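Local coordinates for protein bacterioferritin (PDB 3UOI) that probably stores iron in a hollow 24-subunit, heme-containing shell, oxidising ferrous to ferric iron with dioxygen and depositing the product as a mineral core, at residues Leu10-Glu15 and Ile107-Glu112; Asn25-His30 and Leu93-Asp98; Ser31-Asn36 and Arg86-Ala91; Ala57-Asp62 and Ala119-Lys124. One frame throughout, in Å; residues are numbered along the deposited sequence.

Interactions 1, 3 and 2 mark both ends and the middle of one helix pair, 7-36 with 85-112. Interactions 1 and 3 lie on opposite sides of the chain's centre, about 31 Å apart between their centres, whereas interaction 2 is about 5 Å from the chain's centre and holds Glu96 of the predicted diiron site. Interactions 2 and 3, centred about 10 Å apart, touch where Gln88 CG and Ala91 meet the His30 ring. Interaction 4 joins the other two long helices and meets interaction 1 through the Arg111-Glu123 salt bridge (NE to OE2, 3.2 Å) and Leu12 against Leu122. Phe28 of interaction 2 and Glu58 of interaction 4 both reach the heme.

Interaction 1: residues Leu10-Glu15 and Ile107-Glu112; sequences LRLLNE and IVMCRE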
# COMPACT_ATOMS: atom_id res chain seq x y z
N LEU A 10 -29.80 43.56 24.99
CA LEU A 10 -29.95 42.36 25.75
C LEU A 10 -31.39 41.86 25.78
O LEU A 10 -31.63 40.73 25.59
CB LEU A 10 -29.36 42.52 27.13
CG LEU A 10 -27.84 42.43 27.25
CD1 LEU A 10 -27.39 42.73 28.64
CD2 LEU A 10 -27.29 41.08 26.79
N ARG A 11 -32.34 42.73 25.95
CA ARG A 11 -33.71 42.29 25.88
C ARG A 11 -33.97 41.68 24.52
O ARG A 11 -34.68 40.74 24.39
CB ARG A 11 -34.67 43.46 26.07
CG ARG A 11 -36.01 43.10 26.59
CD ARG A 11 -36.66 44.22 27.34
NE ARG A 11 -36.69 45.38 26.51
CZ ARG A 11 -35.90 46.43 26.62
NH1 ARG A 11 -35.00 46.52 27.59
NH2 ARG A 11 -36.03 47.40 25.74
N LEU A 12 -33.41 42.29 23.50
CA LEU A 12 -33.65 41.88 22.15
C LEU A 12 -33.12 40.47 21.93
O LEU A 12 -33.75 39.65 21.33
CB LEU A 12 -33.03 42.87 21.19
CG LEU A 12 -32.83 42.42 19.77
CD1 LEU A 12 -34.09 42.38 19.11
CD2 LEU A 12 -31.95 43.33 19.12
N LEU A 13 -31.94 40.25 22.46
CA LEU A 13 -31.25 39.02 22.39
C LEU A 13 -32.01 37.95 23.11
O LEU A 13 -32.23 36.92 22.57
CB LEU A 13 -29.81 39.17 22.92
CG LEU A 13 -28.79 39.86 22.00
CD1 LEU A 13 -27.41 40.07 22.58
CD2 LEU A 13 -28.69 39.16 20.70
N ASN A 14 -32.45 38.25 24.31
CA ASN A 14 -33.22 37.30 25.10
C ASN A 14 -34.56 36.96 24.47
O ASN A 14 -35.04 35.90 24.61
CB ASN A 14 -33.36 37.70 26.55
CG ASN A 14 -32.31 37.12 27.39
OD1 ASN A 14 -32.17 35.94 27.47
ND2 ASN A 14 -31.57 37.96 28.04
N GLU A 15 -35.12 37.94 23.80
CA GLU A 15 -36.34 37.76 23.11
C GLU A 15 -36.15 36.75 21.99
O GLU A 15 -36.96 35.93 21.78
CB GLU A 15 -36.78 39.07 22.49
CG GLU A 15 -37.77 39.83 23.27
CD GLU A 15 -38.24 41.03 22.53
OE1 GLU A 15 -37.94 42.12 22.97
OE2 GLU A 15 -38.92 40.86 21.51
N ILE A 107 -31.99 44.82 14.39
CA ILE A 107 -30.66 45.03 13.86
C ILE A 107 -30.36 46.55 13.73
O ILE A 107 -29.32 47.03 14.08
CB ILE A 107 -30.52 44.32 12.49
CG1 ILE A 107 -30.64 42.79 12.62
CG2 ILE A 107 -29.30 44.71 11.84
CD1 ILE A 107 -31.11 42.06 11.41
N VAL A 108 -31.32 47.29 13.24
CA VAL A 108 -31.10 48.70 13.13
C VAL A 108 -30.87 49.25 14.52
O VAL A 108 -29.98 50.01 14.72
CB VAL A 108 -32.23 49.41 12.47
CG1 VAL A 108 -32.05 50.88 12.64
CG2 VAL A 108 -32.23 49.08 11.06
N MET A 109 -31.66 48.80 15.48
CA MET A 109 -31.44 49.31 16.82
C MET A 109 -30.05 48.97 17.33
O MET A 109 -29.37 49.80 17.83
CB MET A 109 -32.48 48.84 17.78
CG MET A 109 -32.24 49.31 19.16
SD MET A 109 -31.22 48.27 20.17
CE MET A 109 -32.26 46.90 20.33
N CYS A 110 -29.61 47.74 17.12
CA CYS A 110 -28.31 47.32 17.56
C CYS A 110 -27.23 48.17 16.98
O CYS A 110 -26.35 48.52 17.68
CB CYS A 110 -28.04 45.88 17.17
SG CYS A 110 -28.88 44.74 18.12
N ARG A 111 -27.32 48.50 15.70
CA ARG A 111 -26.34 49.36 15.05
C ARG A 111 -26.36 50.82 15.57
O ARG A 111 -25.38 51.46 15.73
CB ARG A 111 -26.36 49.22 13.55
CG ARG A 111 -25.94 47.88 13.09
CD ARG A 111 -25.96 47.73 11.60
NE ARG A 111 -25.30 46.52 11.19
CZ ARG A 111 -24.01 46.41 10.96
NH1 ARG A 111 -23.24 47.45 11.06
NH2 ARG A 111 -23.50 45.28 10.62
N GLU A 112 -27.55 51.31 15.84
CA GLU A 112 -27.69 52.63 16.46
C GLU A 112 -27.02 52.63 17.86
O GLU A 112 -26.57 53.64 18.32
CB GLU A 112 -29.15 53.07 16.50
CG GLU A 112 -29.76 53.19 15.11
CD GLU A 112 -31.26 53.52 15.06
OE1 GLU A 112 -32.03 53.21 15.99
OE2 GLU A 112 -31.66 54.06 14.04
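Leu12 and Met109 approach each other tip to tip, and Cys110 meets the same methyl of Leu12 from another direction. The branch doing the work is CD2. It lies 3.8 Å from Met109 CE, and the thiol of Cys110 is closer still, with SG 3.5 Å from Leu12 CD2. Seen from that methyl, the directions to CE and SG differ by about 78°, so it has two neighbours in different directions, while CD1 stays farther from both.

The torsions account for this meeting. In Leu12, chi1 163° sends CG across the gap toward helix 85-112 and chi2 73° turns CD2 to the front. Met109 starts out with CG anti to its N but then bends at chi2 and again at chi3, which places the terminal methyl, not the sulfur, against Leu12; CE also comes within 4.2 Å of Leu12 CB. Cys110, whose CB likewise points at the facing helix, reaches Leu12 with its short side chain directly.

No hydrogen bond joins the segments, so the contact rests on van der Waals packing. It is small, burying 122 Å² in all, and the nearest CA atoms, those of Leu12 and Cys110, are 8.9 Å apart: side chains alone bridge the backbones. Val9, earlier on helix 7-36, also packs on both Met109 and Cys110, and Leu122 of helix 116-146 adds a further wall to Leu12. Residues from three helices thus converge on an apolar layer near one end of the antiparallel four-helix bundle that defines the ferritin-like fold.

Interaction 2: residues Asn25-His30 and Leu93-Asp98; sequences NQYFLH and LAIEYD. With HEM (protoporphyrin IX containing Fe), chain B.
Segments 25-30 and 93-98 are helical and run nearly antiparallel, their directions 161° apart, their segment axes approaching to 11.7 Å. Gln26 and Ile95 are the residues whose CA atoms come nearest. Across this wide gap the long side chain of Tyr27 does most of the bridging. Its hydroxyl reaches Ile95 CG2, 3.5 Å from OH, and is pressed tightly on Glu96, CG being 3.0 Å from Tyr27 OH. The phenol ring and the Glu96 carboxylate are turned 65° against each other, so neither group lies flat on its partner. Ile95 chi1 (-175°) puts CG1 opposite the backbone nitrogen and CG2 between N and the carbonyl carbon, facing Tyr27 and the Gln26 amide, NE2 being 4.0 Å from that methyl. The polar end of Gln26 is held elsewhere, by Arg80 N at OE1 and by Asp92 at NE2. On the heme side, Phe28 takes the methyl CMB over the centre of one ring face, 3.3 Å above the plane. Around the contact, Tyr27 packs on Ser50 and Glu53 of helix 40-66 and its ring meets His132 of helix 116-146, while Glu96, a predicted iron ligand, touches His132 and Leu136, so all four long helices converge here.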
# COMPACT_ATOMS: atom_id res chain seq x y z
N ASN A 25 -38.18 23.34 19.90
CA ASN A 25 -39.23 22.43 20.25
C ASN A 25 -40.30 22.22 19.16
O ASN A 25 -40.75 21.17 18.93
CB ASN A 25 -39.88 22.83 21.54
CG ASN A 25 -38.98 22.70 22.69
OD1 ASN A 25 -37.83 22.74 22.52
ND2 ASN A 25 -39.51 22.53 23.86
N GLN A 26 -40.70 23.28 18.51
CA GLN A 26 -41.72 23.07 17.53
C GLN A 26 -41.19 22.25 16.41
O GLN A 26 -41.81 21.31 16.04
CB GLN A 26 -42.35 24.38 17.07
CG GLN A 26 -43.50 24.29 16.09
CD GLN A 26 -44.09 25.64 15.85
OE1 GLN A 26 -44.57 26.26 16.75
NE2 GLN A 26 -44.05 26.09 14.63
N TYR A 27 -40.00 22.59 15.94
CA TYR A 27 -39.40 21.92 14.82
C TYR A 27 -39.10 20.47 15.13
O TYR A 27 -39.33 19.61 14.34
CB TYR A 27 -38.15 22.65 14.28
CG TYR A 27 -38.35 24.06 13.70
CD1 TYR A 27 -39.58 24.57 13.44
CD2 TYR A 27 -37.29 24.87 13.42
CE1 TYR A 27 -39.75 25.85 12.94
CE2 TYR A 27 -37.46 26.16 12.91
CZ TYR A 27 -38.70 26.66 12.68
OH TYR A 27 -38.92 27.94 12.18
N PHE A 28 -38.60 20.23 16.31
CA PHE A 28 -38.25 18.86 16.64
C PHE A 28 -39.44 17.95 16.69
O PHE A 28 -39.45 16.98 16.02
CB PHE A 28 -37.53 18.75 17.98
CG PHE A 28 -36.84 17.42 18.21
CD1 PHE A 28 -35.56 17.18 17.71
CD2 PHE A 28 -37.44 16.42 18.92
CE1 PHE A 28 -34.93 15.97 17.93
CE2 PHE A 28 -36.78 15.21 19.12
CZ PHE A 28 -35.54 15.00 18.63
N LEU A 29 -40.45 18.35 17.46
CA LEU A 29 -41.64 17.54 17.65
C LEU A 29 -42.32 17.32 16.32
O LEU A 29 -42.77 16.29 16.06
CB LEU A 29 -42.59 18.12 18.65
CG LEU A 29 -43.83 17.30 18.89
CD1 LEU A 29 -43.59 16.12 19.72
CD2 LEU A 29 -44.83 18.14 19.52
N HIS A 30 -42.30 18.32 15.47
CA HIS A 30 -42.82 18.18 14.13
C HIS A 30 -42.07 17.11 13.33
O HIS A 30 -42.68 16.33 12.64
CB HIS A 30 -42.81 19.50 13.37
CG HIS A 30 -44.01 20.35 13.60
ND1 HIS A 30 -44.20 21.55 12.99
CD2 HIS A 30 -45.08 20.16 14.40
CE1 HIS A 30 -45.33 22.08 13.40
NE2 HIS A 30 -45.88 21.26 14.26
N LEU A 93 -43.88 28.44 9.40
CA LEU A 93 -43.79 29.69 8.69
C LEU A 93 -44.08 30.82 9.60
O LEU A 93 -43.47 31.81 9.52
CB LEU A 93 -44.76 29.72 7.53
CG LEU A 93 -44.20 29.33 6.17
CD1 LEU A 93 -45.28 29.25 5.16
CD2 LEU A 93 -43.19 30.28 5.75
N ALA A 94 -45.05 30.66 10.47
CA ALA A 94 -45.45 31.73 11.35
C ALA A 94 -44.41 32.18 12.34
O ALA A 94 -44.27 33.31 12.53
CB ALA A 94 -46.79 31.43 12.02
N ILE A 95 -43.71 31.27 12.97
CA ILE A 95 -42.60 31.60 13.84
C ILE A 95 -41.37 32.26 13.15
O ILE A 95 -40.79 33.17 13.63
CB ILE A 95 -42.19 30.36 14.68
CG1 ILE A 95 -41.11 30.73 15.68
CG2 ILE A 95 -41.74 29.26 13.84
CD1 ILE A 95 -41.27 30.09 16.95
N GLU A 96 -41.00 31.79 11.99
CA GLU A 96 -39.97 32.44 11.23
C GLU A 96 -40.39 33.89 10.84
O GLU A 96 -39.59 34.77 10.89
CB GLU A 96 -39.63 31.63 9.99
CG GLU A 96 -39.34 30.17 10.21
CD GLU A 96 -39.89 29.37 9.08
OE1 GLU A 96 -40.22 29.98 8.04
OE2 GLU A 96 -40.02 28.14 9.18
N TYR A 97 -41.64 34.10 10.46
CA TYR A 97 -42.13 35.44 10.17
C TYR A 97 -42.08 36.31 11.41
O TYR A 97 -41.72 37.43 11.33
CB TYR A 97 -43.49 35.44 9.50
CG TYR A 97 -43.43 35.33 8.01
CD1 TYR A 97 -42.80 36.29 7.27
CD2 TYR A 97 -44.04 34.32 7.34
CE1 TYR A 97 -42.74 36.22 5.97
CE2 TYR A 97 -43.97 34.23 6.03
CZ TYR A 97 -43.33 35.19 5.33
OH TYR A 97 -43.23 35.17 3.98
N ASP A 98 -42.42 35.74 12.55
CA ASP A 98 -42.31 36.44 13.79
C ASP A 98 -40.87 36.85 13.99
O ASP A 98 -40.64 37.92 14.37
CB ASP A 98 -42.77 35.63 14.97
CG ASP A 98 -44.22 35.73 15.20
OD1 ASP A 98 -44.88 36.22 14.34
OD2 ASP A 98 -44.71 35.29 16.23
CHA HEM B . -27.93 18.10 19.42
CHB HEM B . -32.38 16.84 20.75
CHC HEM B . -32.81 21.06 23.06
CHD HEM B . -28.26 22.26 21.94
C1A HEM B . -29.02 17.30 19.70
C2A HEM B . -29.15 15.87 19.54
C3A HEM B . -30.42 15.55 19.91
C4A HEM B . -31.09 16.74 20.30
CMA HEM B . -31.09 14.17 19.96
CAA HEM B . -27.99 14.97 19.03
CBA HEM B . -26.85 15.07 20.05
CGA HEM B . -26.19 13.76 20.46
O1A HEM B . -25.57 13.64 21.58
O2A HEM B . -26.26 12.80 19.64
C1B HEM B . -32.92 17.91 21.45
C2B HEM B . -34.31 18.05 21.86
C3B HEM B . -34.43 19.20 22.52
C4B HEM B . -33.12 19.83 22.51
CMB HEM B . -35.47 17.04 21.65
CAB HEM B . -35.78 19.68 23.12
CBB HEM B . -35.96 20.94 23.49
C1C HEM B . -31.63 21.79 22.99
C2C HEM B . -31.43 23.15 23.48
C3C HEM B . -30.14 23.45 23.18
C4C HEM B . -29.54 22.35 22.44
CMC HEM B . -32.48 24.02 24.21
CAC HEM B . -29.40 24.75 23.50
CBC HEM B . -28.32 24.98 22.74
C1D HEM B . -27.79 21.29 21.09
C2D HEM B . -26.56 21.37 20.37
C3D HEM B . -26.49 20.06 19.60
C4D HEM B . -27.66 19.35 19.94
CMD HEM B . -25.48 22.51 20.43
CAD HEM B . -25.40 19.55 18.68
CBD HEM B . -25.61 20.27 17.36
CGD HEM B . -24.65 19.64 16.40
O1D HEM B . -24.40 18.40 16.49
O2D HEM B . -24.11 20.39 15.56
NA HEM B . -30.22 17.77 20.13
NB HEM B . -32.21 19.02 21.83
NC HEM B . -30.46 21.38 22.38
ND HEM B . -28.49 20.12 20.79
FE HEM B . -30.28 19.64 21.26

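Interaction 3: residues Ser31-Asn36 and Arg86-Ala91; sequences SKMQDN and REQFEA
Gln34 and Gln88 carry the closest CA atoms, 9.3 Å apart, where helical segments 31-36 and 86-91 face each other. Their side chains span that distance by sliding past one another in opposite directions, and one amide-to-amide hydrogen bond joins them: Gln34 NE2 donates to Gln88 OE1 over 3.1 Å, with a nearly straight N-H...O angle of 162°. The acceptor lies in the amide plane of Gln34, but the donor stands above the carbonyl plane of Gln88, off its lone pairs; the amide planes are 44° apart. The same oxygen also rests 3.4 Å from Gln34 CG. Met33 crosses the far end of Gln88, its SD 3.7 Å from NE2; a bend at chi3 (72°) brings CE to 3.8 Å from that nitrogen as well. Each buried amide has a second anchor: Gln34 OE1 bonds with Thr46 OG1, and Gln88 NE2 with Gly82 O. Because Gly82 O can only accept, it sets the Gln88 nitrogen, and the Gln88 oxygen in turn sets the Gln34 nitrogen. The contact is thereby tied to helix 40-66 through Thr46 and to the loop ahead of helix 85-112 through Gly82, while Phe89, next to Gln88, packs on Leu136 of helix 116-146.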
# COMPACT_ATOMS: atom_id res chain seq x y z
N SER A 31 -40.75 17.08 13.46
CA SER A 31 -39.95 16.06 12.82
C SER A 31 -40.23 14.63 13.31
O SER A 31 -40.30 13.72 12.54
CB SER A 31 -38.47 16.41 12.83
OG SER A 31 -37.81 15.83 13.86
N LYS A 32 -40.40 14.46 14.61
CA LYS A 32 -40.80 13.18 15.16
C LYS A 32 -42.19 12.77 14.70
O LYS A 32 -42.43 11.62 14.47
CB LYS A 32 -40.77 13.21 16.66
CG LYS A 32 -39.50 13.55 17.26
CD LYS A 32 -38.38 12.66 16.89
CE LYS A 32 -38.50 11.27 17.40
NZ LYS A 32 -37.71 10.36 16.67
N MET A 33 -43.11 13.72 14.66
CA MET A 33 -44.45 13.49 14.22
C MET A 33 -44.43 13.12 12.76
O MET A 33 -45.18 12.30 12.36
CB MET A 33 -45.36 14.69 14.41
CG MET A 33 -45.77 15.08 15.83
SD MET A 33 -46.87 16.51 15.88
CE MET A 33 -48.41 15.96 15.27
N GLN A 34 -43.58 13.76 11.98
CA GLN A 34 -43.45 13.43 10.56
C GLN A 34 -42.88 12.02 10.37
O GLN A 34 -43.35 11.26 9.60
CB GLN A 34 -42.67 14.48 9.80
CG GLN A 34 -43.29 15.82 9.76
CD GLN A 34 -42.39 16.96 9.32
OE1 GLN A 34 -41.25 16.78 9.02
NE2 GLN A 34 -42.95 18.12 9.27
N ASP A 35 -41.90 11.69 11.16
CA ASP A 35 -41.34 10.37 11.15
C ASP A 35 -42.35 9.30 11.54
O ASP A 35 -42.39 8.30 10.93
CB ASP A 35 -40.14 10.28 12.05
CG ASP A 35 -39.06 9.47 11.46
OD1 ASP A 35 -39.32 8.77 10.49
OD2 ASP A 35 -37.96 9.49 11.99
N ASN A 36 -43.15 9.56 12.56
CA ASN A 36 -44.21 8.69 13.04
C ASN A 36 -45.34 8.46 12.06
O ASN A 36 -45.87 7.39 12.00
CB ASN A 36 -44.74 9.07 14.41
CG ASN A 36 -45.91 8.19 14.87
OD1 ASN A 36 -45.87 7.00 14.81
ND2 ASN A 36 -46.93 8.82 15.33
N ARG A 86 -49.47 20.14 5.93
CA ARG A 86 -49.79 21.50 5.54
C ARG A 86 -49.93 22.42 6.73
O ARG A 86 -49.34 23.43 6.72
CB ARG A 86 -51.06 21.54 4.69
CG ARG A 86 -51.56 22.92 4.35
CD ARG A 86 -52.81 22.89 3.61
NE ARG A 86 -52.63 22.49 2.25
CZ ARG A 86 -52.26 23.28 1.25
NH1 ARG A 86 -52.00 24.53 1.42
NH2 ARG A 86 -52.14 22.78 0.06
N GLU A 87 -50.62 22.05 7.78
CA GLU A 87 -50.65 22.89 8.96
C GLU A 87 -49.25 23.03 9.56
O GLU A 87 -48.95 24.03 10.08
CB GLU A 87 -51.58 22.40 10.06
CG GLU A 87 -52.95 22.10 9.69
CD GLU A 87 -53.74 21.53 10.84
OE1 GLU A 87 -53.26 21.50 11.95
OE2 GLU A 87 -54.87 21.12 10.62
N GLN A 88 -48.44 21.98 9.51
CA GLN A 88 -47.08 21.99 10.08
C GLN A 88 -46.13 22.99 9.43
O GLN A 88 -45.52 23.77 10.08
CB GLN A 88 -46.48 20.59 10.11
CG GLN A 88 -46.90 19.84 11.29
CD GLN A 88 -46.48 18.40 11.31
OE1 GLN A 88 -45.82 17.92 10.44
NE2 GLN A 88 -46.83 17.74 12.35
N PHE A 89 -46.10 23.00 8.12
CA PHE A 89 -45.39 24.00 7.37
C PHE A 89 -45.92 25.39 7.70
O PHE A 89 -45.17 26.31 7.76
CB PHE A 89 -45.53 23.80 5.88
CG PHE A 89 -44.92 22.58 5.36
CD1 PHE A 89 -43.70 22.17 5.77
CD2 PHE A 89 -45.57 21.83 4.40
CE1 PHE A 89 -43.16 21.03 5.26
CE2 PHE A 89 -45.02 20.71 3.91
CZ PHE A 89 -43.83 20.31 4.35
N GLU A 90 -47.22 25.53 7.87
CA GLU A 90 -47.85 26.80 8.19
C GLU A 90 -47.50 27.37 9.54
O GLU A 90 -47.33 28.54 9.71
CB GLU A 90 -49.33 26.76 7.99
CG GLU A 90 -49.68 27.46 6.77
CD GLU A 90 -51.10 27.32 6.41
OE1 GLU A 90 -51.79 26.55 7.09
OE2 GLU A 90 -51.49 27.96 5.42
N ALA A 91 -47.43 26.48 10.49
CA ALA A 91 -47.01 26.74 11.82
C ALA A 91 -45.55 27.16 11.88
O ALA A 91 -45.18 28.00 12.61
CB ALA A 91 -47.27 25.53 12.66

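Interaction 4: residues Ala57-Asp62 and Ala119-Lys124; sequences AEEITD and AVLLEK. With HEM (protoporphyrin IX containing Fe), chain B.
Although Ile60 and Leu121 bring their CA atoms within 7.8 Å, helical segments 57-62 and 119-124 touch chiefly through the two methyls of one leucine. Leu121 CD2 rests on Ile60, 4.0 Å from CG1 and 4.1 Å from CA, so this methyl reaches right down to the backbone of helix 40-66. In Leu121, chi1 167° throws CG away from the backbone N and across the gap, while Ile60 crosses it at about a right angle. The other methyl, CD1, lies 4.2 Å from Glu59 OE1, placing an exposed carboxylate beside the apolar pair. On the heme-facing side of helix 40-66, Glu58 OE1 approaches the heme methyl CMD at 3.1 Å, and OE2 forms salt bridges with Lys32 and Arg47 of a neighbouring subunit. Within the helix, Ala57 O accepts from both Thr61 N and Thr61 OG1, the hydroxyl at 2.6 Å, and that hydroxyl also bonds with Tyr73 OH. Ile60 packs in addition on Glu20, a predicted iron ligand. With no hydrogen bond or salt bridge between the segments, their cohesion here depends on the non-directional fit of aliphatic groups, whereas the directional bonds of segment 57-62 point toward its own helix, Tyr73 and the subunit across the heme.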
# COMPACT_ATOMS: atom_id res chain seq x y z
N ALA A 57 -29.59 29.13 19.16
CA ALA A 57 -29.79 29.34 20.58
C ALA A 57 -28.44 29.35 21.31
O ALA A 57 -28.16 30.25 22.06
CB ALA A 57 -30.66 28.32 21.11
N GLU A 58 -27.58 28.41 21.02
CA GLU A 58 -26.27 28.42 21.64
C GLU A 58 -25.48 29.67 21.27
O GLU A 58 -24.86 30.26 22.08
CB GLU A 58 -25.46 27.21 21.22
CG GLU A 58 -24.00 27.24 21.63
CD GLU A 58 -23.31 25.89 21.61
OE1 GLU A 58 -23.74 25.02 20.90
OE2 GLU A 58 -22.34 25.72 22.31
N GLU A 59 -25.53 30.07 20.02
CA GLU A 59 -24.79 31.24 19.61
C GLU A 59 -25.24 32.50 20.34
O GLU A 59 -24.44 33.25 20.79
CB GLU A 59 -24.80 31.38 18.10
CG GLU A 59 -24.04 30.24 17.49
CD GLU A 59 -23.98 30.19 16.01
OE1 GLU A 59 -24.12 31.20 15.32
OE2 GLU A 59 -23.74 29.09 15.53
N ILE A 60 -26.53 32.68 20.47
CA ILE A 60 -27.06 33.84 21.18
C ILE A 60 -26.65 33.80 22.64
O ILE A 60 -26.29 34.79 23.23
CB ILE A 60 -28.57 33.99 21.04
CG1 ILE A 60 -28.91 34.31 19.62
CG2 ILE A 60 -29.10 35.07 21.83
CD1 ILE A 60 -30.21 33.79 19.16
N THR A 61 -26.68 32.60 23.18
CA THR A 61 -26.34 32.39 24.55
C THR A 61 -24.94 32.88 24.88
O THR A 61 -24.78 33.51 25.85
CB THR A 61 -26.46 30.92 24.91
OG1 THR A 61 -27.76 30.49 24.59
CG2 THR A 61 -26.22 30.72 26.37
N ASP A 62 -23.97 32.60 24.01
CA ASP A 62 -22.59 33.02 24.14
C ASP A 62 -22.55 34.55 24.06
O ASP A 62 -21.82 35.16 24.75
CB ASP A 62 -21.70 32.53 22.98
CG ASP A 62 -21.48 31.04 22.93
OD1 ASP A 62 -21.51 30.42 23.94
OD2 ASP A 62 -21.22 30.52 21.87
N ALA A 119 -25.43 42.89 16.08
CA ALA A 119 -26.20 43.11 14.89
C ALA A 119 -25.78 42.03 13.90
O ALA A 119 -26.60 41.52 13.21
CB ALA A 119 -25.97 44.43 14.33
N VAL A 120 -24.50 41.72 13.84
CA VAL A 120 -23.98 40.76 12.89
C VAL A 120 -24.52 39.37 13.13
O VAL A 120 -24.97 38.71 12.25
CB VAL A 120 -22.45 40.81 12.71
CG1 VAL A 120 -21.96 39.69 11.86
CG2 VAL A 120 -22.07 42.08 12.05
N LEU A 121 -24.58 38.98 14.37
CA LEU A 121 -25.18 37.73 14.67
C LEU A 121 -26.68 37.70 14.23
O LEU A 121 -27.13 36.75 13.70
CB LEU A 121 -25.05 37.47 16.14
CG LEU A 121 -25.88 36.36 16.74
CD1 LEU A 121 -25.54 35.08 16.14
CD2 LEU A 121 -25.74 36.31 18.16
N LEU A 122 -27.40 38.77 14.47
CA LEU A 122 -28.79 38.83 14.13
C LEU A 122 -28.95 38.82 12.63
O LEU A 122 -29.89 38.30 12.12
CB LEU A 122 -29.46 39.96 14.84
CG LEU A 122 -29.30 39.85 16.35
CD1 LEU A 122 -29.82 40.98 17.09
CD2 LEU A 122 -29.90 38.60 16.88
N GLU A 123 -27.99 39.41 11.96
CA GLU A 123 -27.97 39.50 10.53
C GLU A 123 -27.90 38.11 9.89
O GLU A 123 -28.60 37.80 8.95
CB GLU A 123 -26.82 40.38 10.06
CG GLU A 123 -27.19 41.82 9.85
CD GLU A 123 -26.04 42.71 9.47
OE1 GLU A 123 -25.01 42.21 9.05
OE2 GLU A 123 -26.17 43.90 9.64
N LYS A 124 -27.05 37.28 10.46
CA LYS A 124 -26.94 35.89 10.03
C LYS A 124 -28.20 35.09 10.24
O LYS A 124 -28.62 34.40 9.36
CB LYS A 124 -25.71 35.24 10.67
CG LYS A 124 -24.52 35.93 10.25
CD LYS A 124 -23.24 35.52 10.84
CE LYS A 124 -22.15 35.96 9.91
NZ LYS A 124 -20.85 36.30 10.52
CHA HEM B . -27.93 18.10 19.42
CHB HEM B . -32.38 16.84 20.75
CHC HEM B . -32.81 21.06 23.06
CHD HEM B . -28.26 22.26 21.94
C1A HEM B . -29.02 17.30 19.70
C2A HEM B . -29.15 15.87 19.54
C3A HEM B . -30.42 15.55 19.91
C4A HEM B . -31.09 16.74 20.30
CMA HEM B . -31.09 14.17 19.96
CAA HEM B . -27.99 14.97 19.03
CBA HEM B . -26.85 15.07 20.05
CGA HEM B . -26.19 13.76 20.46
O1A HEM B . -25.57 13.64 21.58
O2A HEM B . -26.26 12.80 19.64
C1B HEM B . -32.92 17.91 21.45
C2B HEM B . -34.31 18.05 21.86
C3B HEM B . -34.43 19.20 22.52
C4B HEM B . -33.12 19.83 22.51
CMB HEM B . -35.47 17.04 21.65
CAB HEM B . -35.78 19.68 23.12
CBB HEM B . -35.96 20.94 23.49
C1C HEM B . -31.63 21.79 22.99
C2C HEM B . -31.43 23.15 23.48
C3C HEM B . -30.14 23.45 23.18
C4C HEM B . -29.54 22.35 22.44
CMC HEM B . -32.48 24.02 24.21
CAC HEM B . -29.40 24.75 23.50
CBC HEM B . -28.32 24.98 22.74
C1D HEM B . -27.79 21.29 21.09
C2D HEM B . -26.56 21.37 20.37
C3D HEM B . -26.49 20.06 19.60
C4D HEM B . -27.66 19.35 19.94
CMD HEM B . -25.48 22.51 20.43
CAD HEM B . -25.40 19.55 18.68
CBD HEM B . -25.61 20.27 17.36
CGD HEM B . -24.65 19.64 16.40
O1D HEM B . -24.40 18.40 16.49
O2D HEM B . -24.11 20.39 15.56
NA HEM B . -30.22 17.77 20.13
NB HEM B . -32.21 19.02 21.83
NC HEM B . -30.46 21.38 22.38
ND HEM B . -28.49 20.12 20.79
FE HEM B . -30.28 19.64 21.26